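Local coordinates for protein FimX (Pseudomonas aeruginosa PAO1, PDB 3HV8), which is an EAL-domain protein, a TIM-barrel-like alpha/beta fold seen here with C2E bound in its pocket, at residues 179-184 with 216-221; 135-140 with 166-171; 22-27 with 55-60. All coordinates share one frame; numbering follows the deposited sequence. Where two conformers were deposited one is given.

Contact 1 of 3, residues 179-184 with 216-221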
# COMPACT_ATOMS: atom_id res chain seq x y z
N ASN A 179 -21.05 -1.68 1.01
CA ASN A 179 -21.11 -0.48 1.85
C ASN A 179 -19.72 -0.14 2.34
O ASN A 179 -19.40 -0.37 3.52
CB ASN A 179 -22.02 -0.71 3.05
CG ASN A 179 -23.46 -0.95 2.64
OD1 ASN A 179 -24.11 -0.07 2.07
ND2 ASN A 179 -23.96 -2.14 2.93
N PRO A 180 -18.88 0.41 1.44
CA PRO A 180 -17.44 0.51 1.73
C PRO A 180 -17.14 1.41 2.93
O PRO A 180 -16.10 1.23 3.58
CB PRO A 180 -16.85 1.11 0.45
CG PRO A 180 -17.94 1.24 -0.53
CD PRO A 180 -19.25 0.94 0.12
N PHE A 181 -18.01 2.37 3.22
CA PHE A 181 -17.72 3.29 4.32
C PHE A 181 -17.92 2.68 5.71
O PHE A 181 -17.39 3.20 6.70
CB PHE A 181 -18.48 4.61 4.13
CG PHE A 181 -17.93 5.45 3.02
CD1 PHE A 181 -16.94 6.39 3.28
CD2 PHE A 181 -18.33 5.25 1.72
CE1 PHE A 181 -16.40 7.15 2.25
CE2 PHE A 181 -17.79 6.01 0.68
CZ PHE A 181 -16.82 6.96 0.96
N ASN A 182 -18.66 1.58 5.79
CA ASN A 182 -18.92 0.94 7.08
C ASN A 182 -17.63 0.48 7.74
O ASN A 182 -17.44 0.61 8.95
CB ASN A 182 -19.85 -0.26 6.93
CG ASN A 182 -21.30 0.13 6.69
OD1 ASN A 182 -22.15 -0.72 6.45
ND2 ASN A 182 -21.58 1.43 6.75
N ALA A 183 -16.73 -0.07 6.94
CA ALA A 183 -15.48 -0.57 7.48
C ALA A 183 -14.70 0.50 8.23
O ALA A 183 -14.06 0.21 9.24
CB ALA A 183 -14.63 -1.15 6.36
N LEU A 184 -14.79 1.74 7.76
CA LEU A 184 -14.05 2.86 8.35
C LEU A 184 -14.52 3.23 9.76
O LEU A 184 -13.81 3.90 10.50
CB LEU A 184 -14.09 4.07 7.41
CG LEU A 184 -13.71 3.74 5.97
CD1 LEU A 184 -13.63 5.00 5.14
CD2 LEU A 184 -12.39 2.97 5.91
N ALA A 216 -15.57 12.92 -2.47
CA ALA A 216 -16.19 13.88 -1.57
C ALA A 216 -16.56 13.24 -0.23
O ALA A 216 -16.37 13.85 0.83
CB ALA A 216 -17.42 14.48 -2.22
N GLU A 217 -17.06 12.01 -0.28
CA GLU A 217 -17.45 11.35 0.95
C GLU A 217 -16.25 10.94 1.82
O GLU A 217 -16.31 11.02 3.04
CB GLU A 217 -18.37 10.16 0.68
CG GLU A 217 -18.87 9.52 1.98
CD GLU A 217 -19.59 10.52 2.88
OE1 GLU A 217 -20.22 11.46 2.34
OE2 GLU A 217 -19.52 10.37 4.13
N LEU A 218 -15.16 10.52 1.18
CA LEU A 218 -13.93 10.26 1.92
C LEU A 218 -13.45 11.50 2.66
O LEU A 218 -13.06 11.44 3.82
CB LEU A 218 -12.83 9.78 0.98
CG LEU A 218 -13.02 8.36 0.47
CD1 LEU A 218 -12.06 8.08 -0.69
CD2 LEU A 218 -12.85 7.38 1.62
N HIS A 219 -13.48 12.64 1.96
CA HIS A 219 -13.07 13.88 2.58
C HIS A 219 -14.01 14.31 3.72
O HIS A 219 -13.54 14.81 4.73
CB HIS A 219 -12.90 14.97 1.53
CG HIS A 219 -11.80 14.68 0.56
ND1 HIS A 219 -11.57 15.43 -0.57
CD2 HIS A 219 -10.88 13.68 0.54
CE1 HIS A 219 -10.54 14.93 -1.23
NE2 HIS A 219 -10.12 13.85 -0.58
N GLU A 220 -15.31 14.10 3.56
CA GLU A 220 -16.22 14.36 4.66
C GLU A 220 -15.79 13.58 5.89
O GLU A 220 -15.88 14.08 7.01
CB GLU A 220 -17.66 14.03 4.29
CG GLU A 220 -18.25 14.94 3.23
CD GLU A 220 -18.33 16.38 3.68
OE1 GLU A 220 -18.37 16.63 4.90
OE2 GLU A 220 -18.33 17.27 2.80
N GLN A 221 -15.29 12.37 5.67
CA GLN A 221 -14.84 11.50 6.75
C GLN A 221 -13.39 11.79 7.15
O GLN A 221 -12.80 11.07 7.95
CB GLN A 221 -15.00 10.02 6.37
CG GLN A 221 -16.39 9.62 5.93
CD GLN A 221 -17.37 9.78 7.04
OE1 GLN A 221 -17.02 9.61 8.21
NE2 GLN A 221 -18.61 10.12 6.70

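Contact 2 of 3, residues 135-140 with 166-171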
# COMPACT_ATOMS: atom_id res chain seq x y z
N PRO A 135 12.05 7.29 12.67
CA PRO A 135 11.21 8.42 13.07
C PRO A 135 9.73 8.06 13.00
O PRO A 135 9.38 7.15 12.24
CB PRO A 135 11.52 9.47 12.00
CG PRO A 135 12.86 9.09 11.46
CD PRO A 135 12.90 7.60 11.51
N PRO A 136 8.88 8.76 13.77
CA PRO A 136 7.44 8.49 13.77
C PRO A 136 6.86 8.89 12.42
O PRO A 136 7.46 9.72 11.73
CB PRO A 136 6.89 9.43 14.86
CG PRO A 136 8.08 10.12 15.47
CD PRO A 136 9.22 9.98 14.52
N GLU A 137 5.72 8.32 12.05
CA GLU A 137 5.11 8.58 10.75
C GLU A 137 6.10 8.38 9.59
O GLU A 137 6.28 9.28 8.76
CB GLU A 137 4.51 9.99 10.67
CG GLU A 137 4.18 10.63 12.00
CD GLU A 137 3.21 9.81 12.83
OE1 GLU A 137 3.33 9.85 14.07
OE2 GLU A 137 2.34 9.13 12.25
N SER A 138 6.76 7.23 9.55
CA SER A 138 7.63 6.92 8.42
C SER A 138 6.98 5.85 7.54
O SER A 138 7.19 5.83 6.33
CB SER A 138 8.98 6.40 8.91
OG SER A 138 9.78 7.45 9.41
N LEU A 139 6.21 4.97 8.17
CA LEU A 139 5.59 3.85 7.49
C LEU A 139 4.07 3.95 7.49
O LEU A 139 3.46 4.29 8.50
CB LEU A 139 5.94 2.54 8.21
CG LEU A 139 7.04 1.63 7.66
CD1 LEU A 139 8.06 2.37 6.80
CD2 LEU A 139 7.72 0.85 8.80
N VAL A 140 3.47 3.62 6.35
CA VAL A 140 2.03 3.48 6.22
C VAL A 140 1.74 2.07 5.77
O VAL A 140 2.20 1.67 4.68
CB VAL A 140 1.46 4.44 5.14
CG1 VAL A 140 -0.06 4.38 5.16
CG2 VAL A 140 1.97 5.88 5.34
N HIS A 166 3.01 4.72 16.34
CA HIS A 166 3.23 5.89 15.48
C HIS A 166 3.51 5.53 14.01
O HIS A 166 4.32 6.15 13.32
CB HIS A 166 4.33 6.78 16.04
CG HIS A 166 4.21 7.01 17.52
ND1 HIS A 166 5.16 6.57 18.41
CD2 HIS A 166 3.23 7.58 18.25
CE1 HIS A 166 4.78 6.89 19.64
NE2 HIS A 166 3.61 7.50 19.57
N CYS A 167 2.85 4.46 13.57
CA CYS A 167 2.77 4.17 12.16
C CYS A 167 1.40 4.59 11.70
O CYS A 167 0.50 4.83 12.51
CB CYS A 167 2.97 2.68 11.89
SG CYS A 167 4.60 2.08 12.37
N GLN A 168 1.23 4.69 10.39
CA GLN A 168 -0.07 4.99 9.83
C GLN A 168 -0.61 3.79 9.06
O GLN A 168 0.09 2.78 8.90
CB GLN A 168 0.05 6.19 8.90
CG GLN A 168 0.26 7.51 9.65
CD GLN A 168 0.53 8.66 8.71
OE1 GLN A 168 1.41 8.58 7.87
NE2 GLN A 168 -0.20 9.75 8.86
N ALA A 169 -1.85 3.89 8.60
CA ALA A 169 -2.46 2.82 7.83
C ALA A 169 -3.36 3.34 6.72
O ALA A 169 -3.84 4.50 6.76
CB ALA A 169 -3.23 1.84 8.74
N ALA A 170 -3.57 2.49 5.72
CA ALA A 170 -4.37 2.82 4.55
C ALA A 170 -5.19 1.62 4.15
O ALA A 170 -4.76 0.47 4.34
CB ALA A 170 -3.47 3.21 3.39
N ILE A 171 -6.36 1.86 3.58
CA ILE A 171 -7.10 0.80 2.90
C ILE A 171 -6.97 1.03 1.41
O ILE A 171 -7.24 2.13 0.94
CB ILE A 171 -8.59 0.81 3.27
CG1 ILE A 171 -8.77 0.76 4.79
CG2 ILE A 171 -9.33 -0.33 2.55
CD1 ILE A 171 -8.09 -0.43 5.43
O HOH W 1 0.04 7.77 13.88
O HOH W 2 6.10 5.10 11.34

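Contact 3 of 3, residues 22-27 with 55-60. With C2E (9,9'-[(2R,3R,3aS,5S,7aR,9R,10R,10aS,12S,14aR)-3,5,10,12-tetrahydroxy-5,12-dioxidooctahydro-2H,7H-difuro[3,2-d:3',2'-j][1,3,7,9,2,8]tetraoxadiphosphacyclododecine-2,9-diyl]bis(2-amino-1,9-dihydro-6H-purin-6-one)), chain B.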
# COMPACT_ATOMS: atom_id res chain seq x y z
N ALA A 22 9.35 -24.33 -3.02
CA ALA A 22 10.78 -24.52 -2.76
C ALA A 22 11.57 -23.27 -3.11
O ALA A 22 12.47 -22.87 -2.36
CB ALA A 22 11.31 -25.72 -3.54
N ILE A 23 11.25 -22.64 -4.24
CA ILE A 23 11.91 -21.40 -4.63
C ILE A 23 11.69 -20.28 -3.60
O ILE A 23 12.63 -19.57 -3.25
CB ILE A 23 11.47 -20.95 -6.04
CG1 ILE A 23 12.03 -21.91 -7.10
CG2 ILE A 23 11.91 -19.53 -6.33
CD1 ILE A 23 11.56 -21.59 -8.51
N LEU A 24 10.47 -20.13 -3.11
CA LEU A 24 10.17 -19.11 -2.10
C LEU A 24 10.89 -19.35 -0.79
O LEU A 24 11.42 -18.41 -0.18
CB LEU A 24 8.66 -19.04 -1.86
CG LEU A 24 7.84 -18.42 -2.99
CD1 LEU A 24 6.35 -18.69 -2.73
CD2 LEU A 24 8.11 -16.92 -3.12
N GLN A 25 10.90 -20.60 -0.33
CA GLN A 25 11.59 -20.96 0.91
C GLN A 25 13.06 -20.53 0.82
O GLN A 25 13.60 -19.92 1.75
CB GLN A 25 11.45 -22.46 1.19
CG GLN A 25 10.05 -22.85 1.66
CD GLN A 25 9.76 -24.34 1.60
OE1 GLN A 25 10.26 -25.05 0.72
NE2 GLN A 25 8.92 -24.82 2.52
N GLN A 26 13.68 -20.85 -0.30
CA GLN A 26 15.08 -20.50 -0.55
C GLN A 26 15.27 -18.99 -0.69
O GLN A 26 16.21 -18.41 -0.15
CB GLN A 26 15.55 -21.24 -1.80
CG GLN A 26 16.89 -20.87 -2.34
CD GLN A 26 17.30 -21.85 -3.42
OE1 GLN A 26 17.68 -22.98 -3.14
NE2 GLN A 26 17.18 -21.42 -4.68
N ALA A 27 14.37 -18.34 -1.43
CA ALA A 27 14.45 -16.90 -1.65
C ALA A 27 14.44 -16.09 -0.35
O ALA A 27 15.15 -15.09 -0.24
CB ALA A 27 13.29 -16.45 -2.56
N LEU A 55 6.65 -5.59 -4.38
CA LEU A 55 7.57 -6.73 -4.27
C LEU A 55 7.75 -7.51 -5.57
O LEU A 55 6.78 -7.78 -6.27
CB LEU A 55 7.05 -7.70 -3.22
CG LEU A 55 7.93 -8.93 -2.99
CD1 LEU A 55 9.28 -8.52 -2.43
CD2 LEU A 55 7.22 -9.88 -2.04
N ARG A 56 8.98 -7.88 -5.89
CA ARG A 56 9.22 -8.82 -6.98
C ARG A 56 10.07 -9.96 -6.45
O ARG A 56 11.00 -9.75 -5.69
CB ARG A 56 9.95 -8.15 -8.14
CG ARG A 56 9.25 -6.95 -8.74
CD ARG A 56 7.96 -7.39 -9.45
NE ARG A 56 7.26 -6.27 -10.07
CZ ARG A 56 6.21 -5.64 -9.53
NH1 ARG A 56 5.78 -6.01 -8.33
NH2 ARG A 56 5.63 -4.64 -10.18
N LEU A 57 9.72 -11.19 -6.83
CA LEU A 57 10.58 -12.33 -6.56
C LEU A 57 11.66 -12.37 -7.65
O LEU A 57 11.40 -12.04 -8.80
CB LEU A 57 9.75 -13.61 -6.57
CG LEU A 57 10.48 -14.95 -6.72
CD1 LEU A 57 11.27 -15.27 -5.46
CD2 LEU A 57 9.46 -16.07 -7.00
N LEU A 58 12.89 -12.73 -7.28
CA LEU A 58 13.93 -12.88 -8.29
C LEU A 58 14.11 -14.37 -8.49
O LEU A 58 14.43 -15.09 -7.55
CB LEU A 58 15.24 -12.22 -7.84
CG LEU A 58 15.19 -10.70 -7.61
CD1 LEU A 58 16.55 -10.25 -7.06
CD2 LEU A 58 14.85 -9.92 -8.88
N ASN A 59 13.79 -14.84 -9.69
CA ASN A 59 13.88 -16.27 -9.98
C ASN A 59 15.35 -16.68 -10.09
O ASN A 59 16.23 -15.83 -10.08
CB ASN A 59 13.03 -16.68 -11.20
CG ASN A 59 13.54 -16.10 -12.51
OD1 ASN A 59 12.79 -16.03 -13.49
ND2 ASN A 59 14.80 -15.69 -12.55
N PRO A 60 15.62 -17.99 -10.16
CA PRO A 60 17.03 -18.39 -10.17
C PRO A 60 17.86 -17.76 -11.30
O PRO A 60 19.08 -17.81 -11.22
CB PRO A 60 16.95 -19.91 -10.32
CG PRO A 60 15.66 -20.27 -9.64
CD PRO A 60 14.71 -19.15 -9.99
P1 C2E B . -2.13 -3.43 -5.96
O2P C2E B . -3.07 -2.45 -5.11
O1P C2E B . -2.93 -3.86 -7.13
O5' C2E B . -0.85 -2.73 -6.60
C5' C2E B . -1.04 -1.99 -7.83
C4' C2E B . -0.70 -2.80 -9.09
O4' C2E B . -0.86 -1.94 -10.25
C3' C2E B . 0.79 -3.09 -9.00
O3' C2E B . 1.06 -4.39 -9.55
C2' C2E B . 1.46 -1.95 -9.81
O2' C2E B . 2.69 -2.31 -10.41
C1' C2E B . 0.39 -1.70 -10.88
N9 C2E B . 0.39 -0.35 -11.43
C8 C2E B . 0.97 0.77 -10.90
N7 C2E B . 0.60 1.83 -11.59
C5 C2E B . -0.22 1.42 -12.60
C6 C2E B . -0.89 2.10 -13.64
O6 C2E B . -0.87 3.32 -13.77
N1 C2E B . -1.61 1.34 -14.49
C2 C2E B . -1.68 -0.01 -14.37
N2 C2E B . -2.43 -0.72 -15.27
N3 C2E B . -1.06 -0.66 -13.41
C4 C2E B . -0.34 0.03 -12.52
P11 C2E B . 2.05 -5.35 -8.72
O21 C2E B . 2.24 -6.67 -9.55
O11 C2E B . 3.29 -4.64 -8.35
O5A C2E B . 1.27 -5.64 -7.37
C5A C2E B . 0.01 -6.33 -7.42
C4A C2E B . -0.49 -6.65 -6.02
O4A C2E B . 0.46 -7.50 -5.36
C3A C2E B . -0.63 -5.44 -5.10
O3A C2E B . -1.90 -4.80 -5.21
C2A C2E B . -0.58 -6.12 -3.73
O2A C2E B . -1.83 -6.77 -3.44
C1A C2E B . 0.44 -7.23 -3.97
N91 C2E B . 1.76 -6.77 -3.56
C81 C2E B . 2.70 -6.11 -4.30
N71 C2E B . 3.74 -5.89 -3.54
C51 C2E B . 3.54 -6.45 -2.31
C61 C2E B . 4.29 -6.57 -1.12
O61 C2E B . 5.38 -6.02 -0.94
N11 C2E B . 3.69 -7.26 -0.11
C21 C2E B . 2.44 -7.81 -0.21
N21 C2E B . 1.89 -8.44 0.87
N31 C2E B . 1.72 -7.68 -1.30
C41 C2E B . 2.26 -7.03 -2.34

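Contact 1 of 3, residues 179-184 with 216-221
Phe-181 lays one face of its ring on the aliphatic part of Glu-217, joining the loop after strand 168-174 to the C-terminal end of helix 205-220 on the outside of the TIM-barrel-like EAL domain. Glu-217 CG makes a CH-pi contact, 3.6 Å from the centroid of the Phe-181 ring and 23° off its normal, displaced toward the CE1 and CZ rim. Glu-217 CB stays close as well, at 3.6 Å from Phe-181 CZ. With CG placed opposite the backbone N of Glu-217 (chi1 -175°), the methylenes lie over the ring, and the bend that follows carries the carboxylate off it, its plane standing steeply to that of the ring. Leu-218 also brings CD2 to 3.6 Å from Phe-181 CE1, the leucine running across the phenylalanine side chain.

Further out, Phe-174 on strand 168-174 makes an edge-to-face pair with Phe-181 and also touches Leu-184 and Leu-218, so the contact is backed by the barrel strand. Leu-218 reaches Ile-192 and Ile-194 on strand 191-194 too. One turn beyond Glu-217, just past the regular helix, Gln-221 steadies the carboxylate: its NE2 donates a nearly straight bond (171°) to Glu-217 OE2 at 2.7 Å, with the acceptor lying in the amide plane of Gln-221.

Contact 2 of 3, residues 135-140 with 166-171
Glu-137 and His-166 meet through the backbone first: Glu-137 N donates to His-166 O at 2.9 Å, just before the two chains become neighbouring parallel strands of the barrel. The strand pairing proper centres on Val-140 and Gln-168. Gln-168 N bonds to Leu-139 O at 3.0 Å, and its own backbone also bonds to Phe-141, so it spans both sides of Val-140 as a parallel bridge requires.

The side chain of Gln-168 can be followed outward. Gln-168 CB packs against Val-140 CG2 at 4.1 Å. CG, held beside the backbone N of Gln-168 (chi1 -72°), comes 3.7 Å from Glu-137 OE2. CD passes the same carboxylate oxygen, with the amide and carboxylate planes nearly perpendicular. At the tip, Gln-168 OE1 lies 3.7 Å from Val-140 CG2 and accepts a hydrogen bond from Lys-106 on strand 105-110. The other methyl of Val-140, CG1, reaches across to Ala-170 CB at 4.0 Å, and Phe-191 touches both residues.

This is a beta-alpha-beta crossover: the chain leaves strand 139-144, passes through helices 145-150 and 152-164, and returns as strand 168-174. His-166, with positive phi, is the C-prime residue of the Schellman motif that ends the second helix.

Two waters complete the mouth of the pairing. Water 1 donates to Glu-137 OE2 (3.1 Å) and also to Cys-167 O. Water 2 receives Ser-138 N and donates to His-166 O, giving that carbonyl two donors. Both waters supplement the direct Glu-137 N to His-166 O bond where the pairing is still irregular, and water 1, donating to two oxygens, would probably offset the repulsion between like partial charges gathered here.

Contact 3 of 3, residues 22-27 with 55-60
Ala-27 and Leu-57 make the tightest of the apolar contacts here, Ala-27 CB lying 3.7 Å from Leu-57 CD1. Leu-57 meets three helix residues: CG stands opposite its backbone N (chi1 163°), which leaves both methyls in contact with the helix. While Leu-57 CD1 takes Ala-27, Leu-57 CD2 meets Leu-24 CD2 at 4.2 Å, the two leucines crossing at about a right angle, and Ile-23 CG2 at a similar range. Farther along, Ile-23 CD1 lies 4.3 Å from Pro-60 CD. Phe-70 touches both Leu-24 and Leu-57.

In the fold, helix 20-30 lies across strand 49-58, which is antiparallel to strand 33-42 in the otherwise mainly parallel barrel of an EAL domain. The segment axes come within 9.7 Å and make an angle of 103°.

Hydrogen bonding to C2E comes from the strand side of the contact. Leu-55 N donates to C2E N71 at 3.0 Å with an angle of 164°, a backbone grip on one base. Arg-56 holds a phosphate oxygen with both terminal nitrogens: NH1 is 2.8 Å and NH2 3.0 Å from C2E O11, which sits at the guanidinium edge. Arg-56 NH1 also donates to Leu-55 O at 2.9 Å, from above the carbonyl plane, and this bond helps fix the rotation of the guanidinium. Gln-38, Asp-84, Glu-231 and Tyr-250 give C2E further hydrogen bonds.

From the N terminus, contact 3 comes first: 22-27 returns to 55-60 once strand 33-42 and most of strand 49-58 have been laid down, tying the first helix to a barrel strand whose Leu-55 and Arg-56 line the C2E pocket. Contact 2 then closes the two-helix excursion between strands 139-144 and 168-174. Contact 1 follows, bringing 179-184 against 216-221 across strand 191-194 and helix 205-220. The three loops run in series; none nests in or crosses another. Strand 168-174 leads from contact 2 into the loop of contact 1, with their centres 20 Å apart, whereas contacts 1 and 3 lie 38 Å apart on opposite sides of the chain's centre.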